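PDB 3HUF: DNA repair and telomere maintenance protein nbs1 from Schizosaccharomyces pombe, which joins the MRN complex in DNA double-strand break repair and telomere maintenance, its FHA and BRCT domains recognising phosphorylated partners such as Ctp1. Local coordinates for residues V38-F50 against K99-A111. Residues are numbered along the deposited sequence; the frame is centred on the assembly and turned at random.
Sequences VISKSISKRHARF and KIQLGKCPFTINA
The contact lies at the phosphopeptide-binding end of the FHA beta sandwich, where S42, I43 and H47 of the loop leading into strand 48-52 pack on L102, G103 and K104 at the turn following strand 97-102. L102 to C105 form a type II' turn, and the backbone N of K104 donates to S42 OG at 2.9 Å, bent to an N-H...O angle of 136°. S42 OG reaches that N-H because it sits between its backbone N and carbonyl carbon (chi1 62°). G103 has a positive phi and its CA packs against S42 O, where a CB would overlap. L102 CB stands over one face of the H47 imidazole, 4.0 Å from its centroid and 19° off the normal, a CH-pi contact offset toward the rim. Two bonds fix the ring's rotation: S44 N donates to H47 ND1 at 2.9 Å, in the ring plane, and H47 NE2 donates to G78 O. An alanine in place of H47 would probably leave S44 N and G78 O without these partners and free the loop that presents S44 OG and K45 N to the modified side chain of the bound peptide. K104 NZ salt-bridges an acidic side chain of that peptide. Deeper between the sheets, F50 CZ meets I100 CD1 at 4.0 Å, while V38 CG2 and I109 CD1 come tip to tip at 4.0 Å.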
ATOM      1  N   VAL A  38     -20.538  -0.003 -22.043  1.00 39.44           N
ATOM      2  CA  VAL A  38     -20.394   1.430 -22.164  1.00 40.09           C
ATOM      3  C   VAL A  38     -21.334   1.863 -23.265  1.00 40.96           C
ATOM      4  O   VAL A  38     -21.116   1.522 -24.430  1.00 41.48           O
ATOM      5  CB  VAL A  38     -18.952   1.840 -22.536  1.00 39.89           C
ATOM      6  CG1 VAL A  38     -18.782   3.344 -22.350  1.00 40.24           C
ATOM      7  CG2 VAL A  38     -17.942   1.108 -21.681  1.00 39.34           C
ATOM      8  N   ILE A  39     -22.374   2.609 -22.904  1.00 41.32           N
ATOM      9  CA  ILE A  39     -23.431   2.932 -23.857  1.00 42.10           C
ATOM     10  C   ILE A  39     -23.297   4.333 -24.450  1.00 42.40           C
ATOM     11  O   ILE A  39     -23.370   5.333 -23.729  1.00 42.58           O
ATOM     12  CB  ILE A  39     -24.825   2.763 -23.234  1.00 42.55           C
ATOM     13  CG1 ILE A  39     -24.899   1.421 -22.480  1.00 42.73           C
ATOM     14  CG2 ILE A  39     -25.908   2.887 -24.316  1.00 42.80           C
ATOM     15  CD1 ILE A  39     -26.172   1.194 -21.719  1.00 43.57           C
ATOM     16  N   SER A  40     -23.081   4.375 -25.767  1.00 42.08           N
ATOM     17  CA  SER A  40     -23.063   5.610 -26.554  1.00 41.92           C
ATOM     18  C   SER A  40     -23.220   5.225 -28.031  1.00 41.73           C
ATOM     19  O   SER A  40     -22.827   4.127 -28.433  1.00 41.74           O
ATOM     20  CB  SER A  40     -21.747   6.379 -26.335  1.00 42.14           C
ATOM     21  OG  SER A  40     -21.833   7.736 -26.744  1.00 41.77           O
ATOM     22  N   LYS A  41     -23.778   6.136 -28.825  1.00 41.00           N
ATOM     23  CA  LYS A  41     -24.006   5.934 -30.259  1.00 41.44           C
ATOM     24  C   LYS A  41     -22.812   5.403 -31.049  1.00 40.81           C
ATOM     25  O   LYS A  41     -22.960   4.477 -31.858  1.00 40.87           O
ATOM     26  CB  LYS A  41     -24.483   7.243 -30.916  1.00 41.34           C
ATOM     27  CG  LYS A  41     -25.999   7.390 -31.032  1.00 43.62           C
ATOM     28  CD  LYS A  41     -26.506   7.351 -32.491  1.00 43.80           C
ATOM     29  CE  LYS A  41     -28.036   7.383 -32.532  1.00 45.76           C
ATOM     30  NZ  LYS A  41     -28.639   7.179 -33.892  1.00 44.48           N
ATOM     31  N   SER A  42     -21.648   6.006 -30.826  1.00 39.89           N
ATOM     32  CA  SER A  42     -20.478   5.785 -31.689  1.00 39.72           C
ATOM     33  C   SER A  42     -19.544   4.673 -31.191  1.00 39.06           C
ATOM     34  O   SER A  42     -18.519   4.387 -31.812  1.00 39.04           O
ATOM     35  CB  SER A  42     -19.698   7.095 -31.870  1.00 39.84           C
ATOM     36  OG  SER A  42     -19.200   7.554 -30.611  1.00 39.20           O
ATOM     37  N   ILE A  43     -19.926   4.045 -30.089  1.00 38.55           N
ATOM     38  CA  ILE A  43     -19.189   2.910 -29.527  1.00 38.20           C
ATOM     39  C   ILE A  43     -19.692   1.631 -30.183  1.00 38.20           C
ATOM     40  O   ILE A  43     -20.891   1.403 -30.234  1.00 38.23           O
ATOM     41  CB  ILE A  43     -19.395   2.838 -28.005  1.00 37.62           C
ATOM     42  CG1 ILE A  43     -18.945   4.155 -27.378  1.00 37.64           C
ATOM     43  CG2 ILE A  43     -18.632   1.631 -27.376  1.00 36.93           C
ATOM     44  CD1 ILE A  43     -19.087   4.216 -25.871  1.00 34.07           C
ATOM     45  N   SER A  44     -18.780   0.820 -30.712  1.00 38.44           N
ATOM     46  CA  SER A  44     -19.140  -0.463 -31.320  1.00 38.23           C
ATOM     47  C   SER A  44     -19.656  -1.423 -30.269  1.00 38.91           C
ATOM     48  O   SER A  44     -19.331  -1.280 -29.083  1.00 38.93           O
ATOM     49  CB  SER A  44     -17.943  -1.094 -32.002  1.00 37.44           C
ATOM     50  OG  SER A  44     -17.387  -0.196 -32.926  1.00 37.95           O
ATOM     51  N   LYS A  45     -20.454  -2.393 -30.715  1.00 38.95           N
ATOM     52  CA  LYS A  45     -21.015  -3.427 -29.849  1.00 39.77           C
ATOM     53  C   LYS A  45     -19.969  -4.103 -28.962  1.00 39.35           C
ATOM     54  O   LYS A  45     -20.153  -4.210 -27.757  1.00 39.06           O
ATOM     55  CB  LYS A  45     -21.740  -4.481 -30.681  1.00 39.71           C
ATOM     56  CG  LYS A  45     -22.990  -3.974 -31.339  1.00 40.87           C
ATOM     57  CD  LYS A  45     -23.777  -5.117 -31.933  1.00 41.32           C
ATOM     58  CE  LYS A  45     -24.256  -4.742 -33.308  1.00 41.06           C
ATOM     59  NZ  LYS A  45     -23.086  -4.577 -34.209  1.00 40.74           N
ATOM     60  N   ARG A  46     -18.900  -4.588 -29.584  1.00 39.61           N
ATOM     61  CA  ARG A  46     -17.692  -5.010 -28.882  1.00 39.69           C
ATOM     62  C   ARG A  46     -16.605  -4.053 -29.378  1.00 39.05           C
ATOM     63  O   ARG A  46     -16.234  -4.110 -30.558  1.00 38.72           O
ATOM     64  CB  ARG A  46     -17.323  -6.449 -29.244  1.00 39.77           C
ATOM     65  CG  ARG A  46     -18.311  -7.515 -28.790  1.00 42.79           C
ATOM     66  CD  ARG A  46     -17.904  -8.929 -29.268  1.00 47.35           C
ATOM     67  NE  ARG A  46     -16.600  -9.383 -28.758  1.00 51.21           N
ATOM     68  CZ  ARG A  46     -15.473  -9.432 -29.480  1.00 54.05           C
ATOM     69  NH1 ARG A  46     -15.467  -9.057 -30.760  1.00 54.96           N
ATOM     70  NH2 ARG A  46     -14.341  -9.865 -28.925  1.00 54.86           N
ATOM     71  N   HIS A  47     -16.102  -3.175 -28.507  1.00 37.76           N
ATOM     72  CA  HIS A  47     -15.292  -2.041 -28.979  1.00 37.17           C
ATOM     73  C   HIS A  47     -13.792  -2.146 -28.690  1.00 37.31           C
ATOM     74  O   HIS A  47     -12.961  -1.960 -29.593  1.00 37.44           O
ATOM     75  CB  HIS A  47     -15.842  -0.706 -28.456  1.00 36.69           C
ATOM     76  CG  HIS A  47     -15.256   0.490 -29.140  1.00 35.82           C
ATOM     77  ND1 HIS A  47     -15.938   1.221 -30.084  1.00 37.48           N
ATOM     78  CD2 HIS A  47     -14.042   1.075 -29.027  1.00 34.30           C
ATOM     79  CE1 HIS A  47     -15.171   2.202 -30.527  1.00 36.83           C
ATOM     80  NE2 HIS A  47     -14.016   2.137 -29.893  1.00 34.44           N
ATOM     81  N   ALA A  48     -13.457  -2.414 -27.434  1.00 36.46           N
ATOM     82  CA  ALA A  48     -12.080  -2.478 -26.983  1.00 36.78           C
ATOM     83  C   ALA A  48     -11.835  -3.685 -26.080  1.00 36.77           C
ATOM     84  O   ALA A  48     -12.758  -4.189 -25.432  1.00 36.94           O
ATOM     85  CB  ALA A  48     -11.703  -1.184 -26.229  1.00 36.13           C
ATOM     86  N   ARG A  49     -10.584  -4.125 -26.037  1.00 36.68           N
ATOM     87  CA  ARG A  49     -10.129  -5.050 -25.023  1.00 37.09           C
ATOM     88  C   ARG A  49      -9.135  -4.328 -24.113  1.00 36.80           C
ATOM     89  O   ARG A  49      -8.232  -3.664 -24.599  1.00 36.93           O
ATOM     90  CB  ARG A  49      -9.483  -6.268 -25.673  1.00 37.49           C
ATOM     91  CG  ARG A  49      -8.944  -7.270 -24.672  1.00 40.52           C
ATOM     92  CD  ARG A  49      -8.182  -8.406 -25.360  1.00 47.48           C
ATOM     93  NE  ARG A  49      -8.966  -8.985 -26.455  1.00 51.81           N
ATOM     94  CZ  ARG A  49      -9.877  -9.953 -26.319  1.00 55.07           C
ATOM     95  NH1 ARG A  49     -10.140 -10.493 -25.123  1.00 55.32           N
ATOM     96  NH2 ARG A  49     -10.534 -10.382 -27.397  1.00 55.30           N
ATOM     97  N   PHE A  50      -9.358  -4.408 -22.804  1.00 36.59           N
ATOM     98  CA  PHE A  50      -8.429  -3.921 -21.803  1.00 36.05           C
ATOM     99  C   PHE A  50      -7.823  -5.162 -21.167  1.00 36.71           C
ATOM    100  O   PHE A  50      -8.557  -6.035 -20.707  1.00 37.43           O
ATOM    101  CB  PHE A  50      -9.138  -3.167 -20.676  1.00 35.87           C
ATOM    102  CG  PHE A  50      -9.869  -1.915 -21.094  1.00 33.28           C
ATOM    103  CD1 PHE A  50      -9.720  -1.353 -22.364  1.00 32.05           C
ATOM    104  CD2 PHE A  50     -10.679  -1.284 -20.176  1.00 30.64           C
ATOM    105  CE1 PHE A  50     -10.406  -0.199 -22.707  1.00 32.78           C
ATOM    106  CE2 PHE A  50     -11.368  -0.114 -20.494  1.00 30.70           C
ATOM    107  CZ  PHE A  50     -11.232   0.434 -21.757  1.00 34.97           C
ATOM    108  N   LYS A  99      -6.984   8.353 -19.984  1.00 40.67           N
ATOM    109  CA  LYS A  99      -8.235   8.907 -20.454  1.00 40.54           C
ATOM    110  C   LYS A  99      -8.525   8.170 -21.757  1.00 39.77           C
ATOM    111  O   LYS A  99      -7.793   8.308 -22.729  1.00 38.75           O
ATOM    112  CB  LYS A  99      -8.052  10.418 -20.658  1.00 40.96           C
ATOM    113  CG  LYS A  99      -9.215  11.172 -21.223  1.00 44.16           C
ATOM    114  CD  LYS A  99      -8.861  12.657 -21.413  1.00 49.55           C
ATOM    115  CE  LYS A  99      -9.187  13.151 -22.828  1.00 53.39           C
ATOM    116  NZ  LYS A  99     -10.488  13.924 -22.896  1.00 55.78           N
ATOM    117  N   ILE A 100      -9.553   7.325 -21.749  1.00 39.29           N
ATOM    118  CA  ILE A 100      -9.785   6.403 -22.856  1.00 38.70           C
ATOM    119  C   ILE A 100     -11.078   6.821 -23.556  1.00 38.80           C
ATOM    120  O   ILE A 100     -12.170   6.824 -22.940  1.00 37.92           O
ATOM    121  CB  ILE A 100      -9.892   4.941 -22.376  1.00 39.16           C
ATOM    122  CG1 ILE A 100      -8.603   4.500 -21.662  1.00 39.08           C
ATOM    123  CG2 ILE A 100     -10.254   4.011 -23.533  1.00 38.98           C
ATOM    124  CD1 ILE A 100      -8.791   3.402 -20.647  1.00 38.68           C
ATOM    125  N   GLN A 101     -10.934   7.196 -24.829  1.00 37.68           N
ATOM    126  CA  GLN A 101     -12.047   7.593 -25.672  1.00 37.92           C
ATOM    127  C   GLN A 101     -12.410   6.471 -26.638  1.00 37.65           C
ATOM    128  O   GLN A 101     -11.594   6.031 -27.441  1.00 36.73           O
ATOM    129  CB  GLN A 101     -11.713   8.871 -26.462  1.00 37.57           C
ATOM    130  CG  GLN A 101     -12.916   9.521 -27.128  1.00 40.02           C
ATOM    131  CD  GLN A 101     -12.529  10.619 -28.128  1.00 42.62           C
ATOM    132  OE1 GLN A 101     -11.443  11.197 -28.057  1.00 43.56           O
ATOM    133  NE2 GLN A 101     -13.430  10.911 -29.053  1.00 43.26           N
ATOM    134  N   LEU A 102     -13.653   6.023 -26.552  1.00 37.91           N
ATOM    135  CA  LEU A 102     -14.156   4.995 -27.437  1.00 38.56           C
ATOM    136  C   LEU A 102     -14.959   5.666 -28.519  1.00 39.38           C
ATOM    137  O   LEU A 102     -15.948   6.363 -28.235  1.00 39.36           O
ATOM    138  CB  LEU A 102     -15.021   4.010 -26.671  1.00 38.39           C
ATOM    139  CG  LEU A 102     -14.368   3.384 -25.441  1.00 38.52           C
ATOM    140  CD1 LEU A 102     -15.305   2.363 -24.881  1.00 40.24           C
ATOM    141  CD2 LEU A 102     -13.013   2.736 -25.786  1.00 38.54           C
ATOM    142  N   GLY A 103     -14.525   5.473 -29.761  1.00 39.63           N
ATOM    143  CA  GLY A 103     -15.242   6.025 -30.896  1.00 39.97           C
ATOM    144  C   GLY A 103     -15.187   7.538 -30.878  1.00 40.56           C
ATOM    145  O   GLY A 103     -14.115   8.132 -30.705  1.00 40.57           O
ATOM    146  N   LYS A 104     -16.348   8.156 -31.056  1.00 40.61           N
ATOM    147  CA  LYS A 104     -16.474   9.594 -30.957  1.00 41.17           C
ATOM    148  C   LYS A 104     -17.250   9.962 -29.701  1.00 41.67           C
ATOM    149  O   LYS A 104     -17.831  11.039 -29.625  1.00 41.72           O
ATOM    150  CB  LYS A 104     -17.198  10.141 -32.181  1.00 41.22           C
ATOM    151  CG  LYS A 104     -16.432   9.979 -33.461  1.00 41.34           C
ATOM    152  CD  LYS A 104     -17.394  10.021 -34.599  1.00 41.85           C
ATOM    153  CE  LYS A 104     -16.879  10.922 -35.686  1.00 42.64           C
ATOM    154  NZ  LYS A 104     -17.937  11.139 -36.718  1.00 43.25           N
ATOM    155  N   CYS A 105     -17.262   9.075 -28.709  1.00 42.20           N
ATOM    156  CA  CYS A 105     -18.035   9.369 -27.515  1.00 42.82           C
ATOM    157  C   CYS A 105     -17.444  10.579 -26.811  1.00 43.29           C
ATOM    158  O   CYS A 105     -16.259  10.591 -26.511  1.00 43.53           O
ATOM    159  CB  CYS A 105     -18.114   8.169 -26.585  1.00 42.81           C
ATOM    160  SG  CYS A 105     -18.984   8.547 -25.070  1.00 42.17           S
ATOM    161  N   PRO A 106     -18.267  11.625 -26.586  1.00 44.17           N
ATOM    162  CA  PRO A 106     -17.749  12.859 -25.978  1.00 44.51           C
ATOM    163  C   PRO A 106     -17.315  12.703 -24.509  1.00 44.73           C
ATOM    164  O   PRO A 106     -16.642  13.584 -23.975  1.00 45.40           O
ATOM    165  CB  PRO A 106     -18.908  13.862 -26.135  1.00 44.53           C
ATOM    166  CG  PRO A 106     -20.122  13.040 -26.324  1.00 44.48           C
ATOM    167  CD  PRO A 106     -19.702  11.719 -26.915  1.00 44.01           C
ATOM    168  N   PHE A 107     -17.658  11.579 -23.882  1.00 44.34           N
ATOM    169  CA  PHE A 107     -17.221  11.294 -22.513  1.00 43.95           C
ATOM    170  C   PHE A 107     -16.173  10.187 -22.473  1.00 43.47           C
ATOM    171  O   PHE A 107     -16.372   9.115 -23.035  1.00 43.93           O
ATOM    172  CB  PHE A 107     -18.420  10.914 -21.645  1.00 43.74           C
ATOM    173  CG  PHE A 107     -19.530  11.927 -21.680  1.00 44.80           C
ATOM    174  CD1 PHE A 107     -20.666  11.706 -22.448  1.00 45.02           C
ATOM    175  CD2 PHE A 107     -19.425  13.119 -20.966  1.00 45.77           C
ATOM    176  CE1 PHE A 107     -21.683  12.650 -22.495  1.00 46.60           C
ATOM    177  CE2 PHE A 107     -20.431  14.066 -21.009  1.00 45.24           C
ATOM    178  CZ  PHE A 107     -21.564  13.830 -21.771  1.00 46.37           C
ATOM    179  N   THR A 108     -15.057  10.442 -21.801  1.00 43.13           N
ATOM    180  CA  THR A 108     -13.976   9.454 -21.728  1.00 42.36           C
ATOM    181  C   THR A 108     -14.107   8.528 -20.521  1.00 41.95           C
ATOM    182  O   THR A 108     -14.637   8.918 -19.468  1.00 41.46           O
ATOM    183  CB  THR A 108     -12.596  10.124 -21.713  1.00 42.80           C
ATOM    184  OG1 THR A 108     -12.523  11.079 -20.637  1.00 42.43           O
ATOM    185  CG2 THR A 108     -12.348  10.839 -23.044  1.00 43.31           C
ATOM    186  N   ILE A 109     -13.648   7.293 -20.691  1.00 41.10           N
ATOM    187  CA  ILE A 109     -13.469   6.392 -19.575  1.00 40.47           C
ATOM    188  C   ILE A 109     -12.159   6.767 -18.912  1.00 40.83           C
ATOM    189  O   ILE A 109     -11.099   6.710 -19.542  1.00 41.10           O
ATOM    190  CB  ILE A 109     -13.385   4.941 -20.042  1.00 40.64           C
ATOM    191  CG1 ILE A 109     -14.732   4.499 -20.611  1.00 40.37           C
ATOM    192  CG2 ILE A 109     -12.950   4.010 -18.892  1.00 38.81           C
ATOM    193  CD1 ILE A 109     -14.581   3.235 -21.401  1.00 41.82           C
ATOM    194  N   ASN A 110     -12.234   7.159 -17.647  1.00 40.58           N
ATOM    195  CA  ASN A 110     -11.060   7.584 -16.906  1.00 41.21           C
ATOM    196  C   ASN A 110     -10.552   6.482 -15.974  1.00 40.46           C
ATOM    197  O   ASN A 110     -11.202   6.154 -14.957  1.00 40.47           O
ATOM    198  CB  ASN A 110     -11.369   8.874 -16.149  1.00 42.15           C
ATOM    199  CG  ASN A 110     -12.023   9.925 -17.045  1.00 45.46           C
ATOM    200  OD1 ASN A 110     -11.535  10.208 -18.145  1.00 48.95           O
ATOM    201  ND2 ASN A 110     -13.125  10.507 -16.580  1.00 48.75           N
ATOM    202  N   ALA A 111      -9.398   5.912 -16.340  1.00 39.27           N
ATOM    203  CA  ALA A 111      -8.727   4.885 -15.547  1.00 38.89           C
ATOM    204  C   ALA A 111      -7.615   5.526 -14.723  1.00 38.90           C
ATOM    205  O   ALA A 111      -6.854   6.359 -15.223  1.00 39.05           O
ATOM    206  CB  ALA A 111      -8.165   3.758 -16.449  1.00 38.48           C
TER